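Long-range contacts in putative epoxide hydrolase protein (Klebsiella pneumoniae subsp. pneumoniae, PDB 5BOV), which is a putative epoxide hydrolase of the alpha/beta hydrolase fold that may also have monoacylglycerol lipase activity: residues Ile14-Tyr23 with Asp91-Leu99; Ile138-Lys146 with Arg218-Gly226. One frame throughout, in Å; residues are numbered along the deposited sequence.

Interaction 1: Ile14-Tyr23 with Asp91-Leu99; sequences IRAGDLNIGY and DIVHLMDAL
Ile14 and Leu95 meet at the tight centre, methyl to methyl, with Ile14 CG2 3.6 Å from Leu95 CD1. The other branch of Ile14 has CG1 anti to the backbone N (chi1 -162°), which carries CD1 to 3.8 Å from Ala98 CB and also against Leu99 CD2. Ile21 adds its CD1 3.9 Å from Leu95 CB. The Tyr23 side chain slides past Leu99, with Tyr23 OH 3.4 Å from Leu99 CD2. Ala16 CB rests on the helix backbone at His94 and Leu95. Leu19 CD1 lies 3.3 Å from Asp91 CG, and Asp91 OD2 forms a salt bridge with Arg67.

The hairpin turn is the looser, solvent side. Gly17, in a type II' turn from Ala16 to Leu19, lays its CA over one face of the exposed His94 ring, 3.9 Å from the centroid, a CH-pi contact. Water 1 lies within hydrogen-bonding reach of Ala16 O and Asp91 OD1, though other acceptors compete for its protons.

No direct hydrogen bond joins the segments. The hairpin of strands 12-16 and 19-26 forms one border of the central sheet, with helix 85-98 packed on it. Leu95 and Ile21 also touch Pro64 of strand 59-74, while Ile92 and Met96 reach strand 32-37.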
# COMPACT_ATOMS: atom_id res chain seq x y z
N ILE A 14 10.33 -15.30 3.54
CA ILE A 14 11.05 -15.13 4.81
C ILE A 14 10.08 -15.05 5.98
O ILE A 14 9.05 -14.41 5.89
CB ILE A 14 12.03 -13.91 4.75
CG1 ILE A 14 13.08 -13.97 5.87
CG2 ILE A 14 11.31 -12.57 4.83
CD1 ILE A 14 14.28 -13.06 5.69
N ARG A 15 10.46 -15.67 7.10
CA ARG A 15 9.69 -15.52 8.33
C ARG A 15 9.85 -14.11 8.89
O ARG A 15 10.98 -13.62 9.05
CB ARG A 15 10.14 -16.57 9.34
CG ARG A 15 9.34 -16.61 10.66
CD ARG A 15 10.03 -17.57 11.67
NE ARG A 15 10.00 -18.90 11.07
CZ ARG A 15 9.04 -19.82 11.22
NH1 ARG A 15 8.06 -19.61 12.09
NH2 ARG A 15 9.09 -20.95 10.52
N ALA A 16 8.76 -13.43 9.15
CA ALA A 16 8.81 -12.12 9.67
C ALA A 16 7.56 -11.90 10.53
O ALA A 16 6.44 -11.75 10.03
CB ALA A 16 8.86 -11.09 8.53
N GLY A 17 7.77 -11.84 11.85
CA GLY A 17 6.66 -11.56 12.76
C GLY A 17 5.67 -12.70 12.72
O GLY A 17 6.03 -13.87 12.91
N ASP A 18 4.43 -12.37 12.46
CA ASP A 18 3.38 -13.38 12.35
C ASP A 18 3.23 -13.99 10.96
O ASP A 18 2.35 -14.86 10.76
CB ASP A 18 2.04 -12.74 12.75
CG ASP A 18 1.96 -12.41 14.24
OD1 ASP A 18 2.68 -12.99 15.05
OD2 ASP A 18 1.02 -11.63 14.60
N LEU A 19 4.07 -13.55 10.01
CA LEU A 19 3.95 -13.99 8.62
C LEU A 19 5.14 -14.73 8.09
O LEU A 19 6.25 -14.60 8.60
CB LEU A 19 3.80 -12.70 7.80
CG LEU A 19 2.65 -11.78 8.16
CD1 LEU A 19 2.69 -10.54 7.26
CD2 LEU A 19 1.28 -12.47 8.00
N ASN A 20 4.89 -15.46 7.02
CA ASN A 20 5.94 -15.80 6.06
C ASN A 20 5.65 -14.90 4.84
O ASN A 20 4.63 -15.07 4.20
CB ASN A 20 5.89 -17.29 5.75
CG ASN A 20 6.60 -17.70 4.46
OD1 ASN A 20 7.38 -16.99 3.85
ND2 ASN A 20 6.18 -18.87 3.98
N ILE A 21 6.52 -13.92 4.63
CA ILE A 21 6.30 -12.92 3.66
C ILE A 21 6.91 -13.36 2.36
O ILE A 21 8.10 -13.73 2.30
CB ILE A 21 6.90 -11.56 4.12
CG1 ILE A 21 6.06 -11.03 5.27
CG2 ILE A 21 6.84 -10.53 2.96
CD1 ILE A 21 6.58 -9.73 5.92
N GLY A 22 6.11 -13.25 1.27
CA GLY A 22 6.59 -13.40 -0.09
C GLY A 22 7.03 -12.07 -0.70
O GLY A 22 6.32 -11.09 -0.58
N TYR A 23 8.23 -12.02 -1.30
CA TYR A 23 8.80 -10.75 -1.79
C TYR A 23 9.76 -10.94 -2.92
O TYR A 23 10.46 -11.93 -3.01
CB TYR A 23 9.42 -9.94 -0.64
CG TYR A 23 10.63 -10.60 -0.04
CD1 TYR A 23 10.52 -11.71 0.81
CD2 TYR A 23 11.88 -10.15 -0.33
CE1 TYR A 23 11.63 -12.37 1.29
CE2 TYR A 23 13.04 -10.78 0.18
CZ TYR A 23 12.92 -11.87 0.98
OH TYR A 23 14.00 -12.52 1.46
N ASP A 91 4.28 -5.42 10.07
CA ASP A 91 4.74 -6.47 9.18
C ASP A 91 6.02 -5.96 8.41
O ASP A 91 7.01 -6.70 8.22
CB ASP A 91 3.74 -6.83 8.11
CG ASP A 91 2.45 -7.49 8.61
OD1 ASP A 91 2.52 -8.18 9.68
OD2 ASP A 91 1.45 -7.38 7.88
N ILE A 92 5.97 -4.73 7.95
CA ILE A 92 7.08 -4.19 7.19
C ILE A 92 8.33 -4.00 8.02
O ILE A 92 9.47 -4.24 7.58
CB ILE A 92 6.67 -2.91 6.37
CG1 ILE A 92 5.56 -3.25 5.38
CG2 ILE A 92 7.87 -2.28 5.68
CD1 ILE A 92 5.75 -4.50 4.51
N VAL A 93 8.15 -3.54 9.26
CA VAL A 93 9.27 -3.38 10.17
C VAL A 93 9.87 -4.79 10.48
O VAL A 93 11.09 -4.94 10.48
CB VAL A 93 8.92 -2.66 11.48
CG1 VAL A 93 10.10 -2.66 12.46
CG2 VAL A 93 8.51 -1.27 11.16
N HIS A 94 9.02 -5.80 10.72
CA HIS A 94 9.53 -7.15 10.92
C HIS A 94 10.27 -7.66 9.68
O HIS A 94 11.31 -8.36 9.79
CB HIS A 94 8.38 -8.11 11.22
CG HIS A 94 7.82 -7.94 12.59
ND1 HIS A 94 8.58 -7.99 13.75
CD2 HIS A 94 6.53 -7.83 12.99
CE1 HIS A 94 7.78 -7.82 14.79
NE2 HIS A 94 6.54 -7.71 14.36
N LEU A 95 9.78 -7.31 8.48
CA LEU A 95 10.51 -7.70 7.24
C LEU A 95 11.86 -7.03 7.18
O LEU A 95 12.88 -7.68 6.82
CB LEU A 95 9.67 -7.29 6.00
CG LEU A 95 10.26 -7.55 4.65
CD1 LEU A 95 10.47 -9.05 4.41
CD2 LEU A 95 9.37 -6.95 3.55
N MSE A 96 11.92 -5.74 7.51
CA MSE A 96 13.19 -4.98 7.49
C MSE A 96 14.15 -5.63 8.45
O MSE A 96 15.34 -5.90 8.11
CB MSE A 96 12.95 -3.51 7.82
CG MSE A 96 12.34 -2.78 6.60
SE MSE A 96 11.92 -0.94 7.17
CE MSE A 96 13.72 -0.37 6.98
N ASP A 97 13.68 -5.89 9.67
CA ASP A 97 14.51 -6.58 10.62
C ASP A 97 15.02 -7.96 10.13
O ASP A 97 16.24 -8.28 10.28
CB ASP A 97 13.83 -6.79 11.97
CG ASP A 97 13.51 -5.49 12.70
OD1 ASP A 97 14.15 -4.44 12.43
OD2 ASP A 97 12.65 -5.57 13.63
N ALA A 98 14.14 -8.76 9.54
CA ALA A 98 14.50 -10.07 9.10
C ALA A 98 15.55 -10.04 7.97
O ALA A 98 16.39 -10.95 7.81
CB ALA A 98 13.27 -10.86 8.65
N LEU A 99 15.49 -8.99 7.14
CA LEU A 99 16.46 -8.74 6.09
C LEU A 99 17.71 -7.98 6.51
O LEU A 99 18.57 -7.69 5.68
CB LEU A 99 15.79 -7.99 4.89
CG LEU A 99 14.66 -8.76 4.17
CD1 LEU A 99 13.91 -7.85 3.18
CD2 LEU A 99 15.22 -9.99 3.43
O HOH W 1 4.28 -9.77 10.87

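Interaction 2: Ile138-Lys146 with Arg218-Gly226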
# COMPACT_ATOMS: atom_id res chain seq x y z
N ILE A 138 -2.86 8.31 6.90
CA ILE A 138 -3.10 7.85 8.23
C ILE A 138 -4.45 8.45 8.68
O ILE A 138 -4.65 9.68 8.58
CB ILE A 138 -1.99 8.32 9.16
CG1 ILE A 138 -0.68 7.58 8.83
CG2 ILE A 138 -2.34 8.04 10.64
CD1 ILE A 138 0.54 8.12 9.49
N SER A 139 -5.28 7.63 9.31
CA SER A 139 -6.48 8.17 9.91
C SER A 139 -6.81 7.33 11.14
O SER A 139 -5.93 6.68 11.73
CB SER A 139 -7.61 8.10 8.89
OG SER A 139 -8.74 8.87 9.32
N SER A 140 -8.05 7.41 11.61
CA SER A 140 -8.40 6.79 12.87
C SER A 140 -9.83 6.27 12.76
O SER A 140 -10.55 6.67 11.85
CB SER A 140 -8.36 7.79 14.03
OG SER A 140 -9.40 8.77 13.93
N GLN A 141 -10.23 5.43 13.69
CA GLN A 141 -11.61 4.92 13.73
C GLN A 141 -12.57 6.05 14.02
O GLN A 141 -13.66 6.11 13.45
CB GLN A 141 -11.76 3.77 14.73
CG GLN A 141 -10.93 2.58 14.32
CD GLN A 141 -11.22 1.38 15.15
OE1 GLN A 141 -11.04 1.39 16.38
NE2 GLN A 141 -11.71 0.33 14.53
N GLN A 142 -12.19 6.96 14.88
CA GLN A 142 -13.06 8.06 15.23
C GLN A 142 -13.38 8.92 13.99
O GLN A 142 -14.53 9.34 13.77
CB GLN A 142 -12.41 8.82 16.40
CG GLN A 142 -13.26 9.97 16.83
CD GLN A 142 -12.42 11.14 17.15
OE1 GLN A 142 -12.01 11.94 16.22
NE2 GLN A 142 -12.15 11.30 18.43
N ILE A 143 -12.38 9.17 13.17
CA ILE A 143 -12.61 9.87 11.91
C ILE A 143 -13.41 9.02 10.94
O ILE A 143 -14.32 9.53 10.27
CB ILE A 143 -11.30 10.39 11.28
CG1 ILE A 143 -10.65 11.47 12.19
CG2 ILE A 143 -11.54 10.84 9.86
CD1 ILE A 143 -9.16 11.67 11.93
N GLY A 144 -13.09 7.73 10.84
CA GLY A 144 -13.75 6.85 9.91
C GLY A 144 -15.26 6.66 10.14
O GLY A 144 -15.97 6.33 9.22
N GLU A 145 -15.68 6.93 11.35
CA GLU A 145 -17.13 6.96 11.71
C GLU A 145 -17.90 8.14 11.12
O GLU A 145 -19.13 8.07 11.09
CB GLU A 145 -17.25 6.98 13.25
CG GLU A 145 -16.96 5.65 13.89
CD GLU A 145 -16.69 5.69 15.41
OE1 GLU A 145 -16.87 6.72 16.07
OE2 GLU A 145 -16.23 4.61 15.90
N LYS A 146 -17.25 9.21 10.67
CA LYS A 146 -17.93 10.44 10.30
C LYS A 146 -18.29 10.39 8.83
O LYS A 146 -17.46 10.00 8.00
CB LYS A 146 -17.05 11.69 10.45
CG LYS A 146 -16.39 11.92 11.78
CD LYS A 146 -17.34 11.89 12.91
CE LYS A 146 -16.64 12.58 14.08
NZ LYS A 146 -17.70 13.12 14.98
N ARG A 218 -13.83 -2.88 7.64
CA ARG A 218 -14.60 -2.82 8.86
C ARG A 218 -13.83 -2.05 9.93
O ARG A 218 -14.43 -1.23 10.67
CB ARG A 218 -15.02 -4.19 9.33
CG ARG A 218 -16.08 -4.75 8.42
CD ARG A 218 -16.48 -6.15 8.84
NE ARG A 218 -17.41 -6.65 7.80
CZ ARG A 218 -18.01 -7.82 7.84
NH1 ARG A 218 -17.77 -8.64 8.87
NH2 ARG A 218 -18.80 -8.21 6.82
N TRP A 219 -12.52 -2.27 10.05
CA TRP A 219 -11.77 -1.49 11.03
C TRP A 219 -11.86 0.00 10.75
O TRP A 219 -12.08 0.79 11.64
CB TRP A 219 -10.28 -1.93 11.11
CG TRP A 219 -9.52 -1.26 12.26
CD1 TRP A 219 -9.26 -1.78 13.48
CD2 TRP A 219 -8.90 0.03 12.25
NE1 TRP A 219 -8.58 -0.90 14.25
CE2 TRP A 219 -8.33 0.22 13.51
CE3 TRP A 219 -8.83 1.05 11.32
CZ2 TRP A 219 -7.65 1.34 13.84
CZ3 TRP A 219 -8.13 2.17 11.64
CH2 TRP A 219 -7.55 2.32 12.89
N ARG A 220 -11.76 0.38 9.47
CA ARG A 220 -11.71 1.75 9.08
C ARG A 220 -13.00 2.49 9.48
O ARG A 220 -12.95 3.66 9.81
CB ARG A 220 -11.55 1.82 7.58
CG ARG A 220 -11.37 3.18 7.02
CD ARG A 220 -11.13 3.05 5.51
NE ARG A 220 -11.41 4.34 4.88
CZ ARG A 220 -10.60 5.37 4.89
NH1 ARG A 220 -9.39 5.29 5.48
NH2 ARG A 220 -10.99 6.50 4.31
N LEU A 221 -14.12 1.76 9.45
CA LEU A 221 -15.44 2.28 9.78
C LEU A 221 -15.77 2.19 11.28
O LEU A 221 -16.88 2.56 11.69
CB LEU A 221 -16.49 1.56 8.96
CG LEU A 221 -16.45 1.82 7.44
CD1 LEU A 221 -17.37 0.88 6.74
CD2 LEU A 221 -16.78 3.27 7.16
N GLY A 222 -14.84 1.70 12.07
CA GLY A 222 -15.06 1.57 13.49
C GLY A 222 -15.90 0.36 13.85
O GLY A 222 -16.44 0.33 14.94
N LEU A 223 -15.99 -0.64 12.98
CA LEU A 223 -16.84 -1.79 13.18
C LEU A 223 -16.12 -3.04 13.65
O LEU A 223 -16.70 -4.09 13.79
CB LEU A 223 -17.59 -2.11 11.88
CG LEU A 223 -18.43 -0.97 11.35
CD1 LEU A 223 -18.98 -1.36 10.00
CD2 LEU A 223 -19.55 -0.65 12.33
N GLU A 224 -14.84 -2.90 13.95
CA GLU A 224 -14.04 -4.02 14.40
C GLU A 224 -13.09 -3.41 15.40
O GLU A 224 -12.57 -2.33 15.18
CB GLU A 224 -13.24 -4.60 13.22
CG GLU A 224 -13.04 -6.04 13.26
CD GLU A 224 -12.48 -6.52 11.96
OE1 GLU A 224 -11.28 -6.32 11.79
OE2 GLU A 224 -13.29 -7.01 11.11
N LYS A 225 -12.82 -4.12 16.48
CA LYS A 225 -11.84 -3.72 17.44
C LYS A 225 -10.54 -4.31 17.01
O LYS A 225 -10.46 -5.47 16.60
CB LYS A 225 -12.26 -4.34 18.79
CG LYS A 225 -11.60 -3.69 19.97
CD LYS A 225 -12.05 -4.30 21.31
CE LYS A 225 -11.93 -3.26 22.48
NZ LYS A 225 -11.59 -3.87 23.82
N GLY A 226 -9.47 -3.58 17.06
CA GLY A 226 -8.22 -4.20 16.64
C GLY A 226 -7.70 -5.12 17.72
O GLY A 226 -8.38 -5.36 18.73
O HOH W 2 -10.43 5.43 9.49
O HOH W 3 -8.22 -0.56 16.93
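Gln141 lies flat against the indole of Trp219, its amide plane only 13° from the ring plane. Its CG sits over the six-membered ring, 3.5 Å from the centroid, a CH-pi contact. The chain beyond CG is extended (chi2 -171°), which carries the amide across the same face. There NE2 donates twice, and both acceptors lie in the amide plane. Gln141 NE2 to Glu224 O is 2.9 Å, and this bond meets the carbonyl almost head-on. Gln141 NE2 is also 2.9 Å from Trp219 O, with the donor tilted 16° from the carbonyl plane. The two bonds and the stack together fix the rotation of the amide.

Beside this, Gly144 CA packs on Arg220 O at 3.3 Å in a CA-H...O contact. Gly144 has no side chain, and its CA comes directly against the carbonyl. Glu145 CG rests near Leu221 O.

Two waters extend the contact. Water 2 donates to Ser140 O and Arg220 O. Water 3 accepts from Trp219 NE1 at 2.7 Å and from Gly226 N, and reaches Gln141 OE1 weakly.

Each segment is set by a helix end. Ser140 is the N-cap of helix 141-144, its OG accepting from Ile143 N at 3.1 Å. Helix 209-220 ends in a Schellman motif at Gly222, whose N also bonds to Trp219 O, so that carbonyl has two donors. Farther out, Ser215 holds Glu224 OE1, and Glu234 of helix 231-238 touches Trp219.

The contact thus joins a capped helix start to a Schellman helix end. Both belong to the helical region between strands 127-133 and 247-252, where alpha/beta hydrolases commonly carry their lid, or cap.

How the interactions relate
Interactions 1 and 2 follow one another along the chain and do not touch. Their centres are 26 Å apart and their nearest atoms about 11 Å. Interaction 1 lies at the edge of the central sheet. Interaction 2 belongs to the helical insertion between strands 127-133 and 247-252. The centres lie 16 Å and 18 Å from the centre of the chain. The turn at the end of strand 104-108, with Gly108, Asp110 and Gly112, resembles a nucleophile elbow, consistent with the fold. The Arg220 side chain of interaction 2 lies near this turn without touching it. Interaction 2 is therefore probably the closer to any active site.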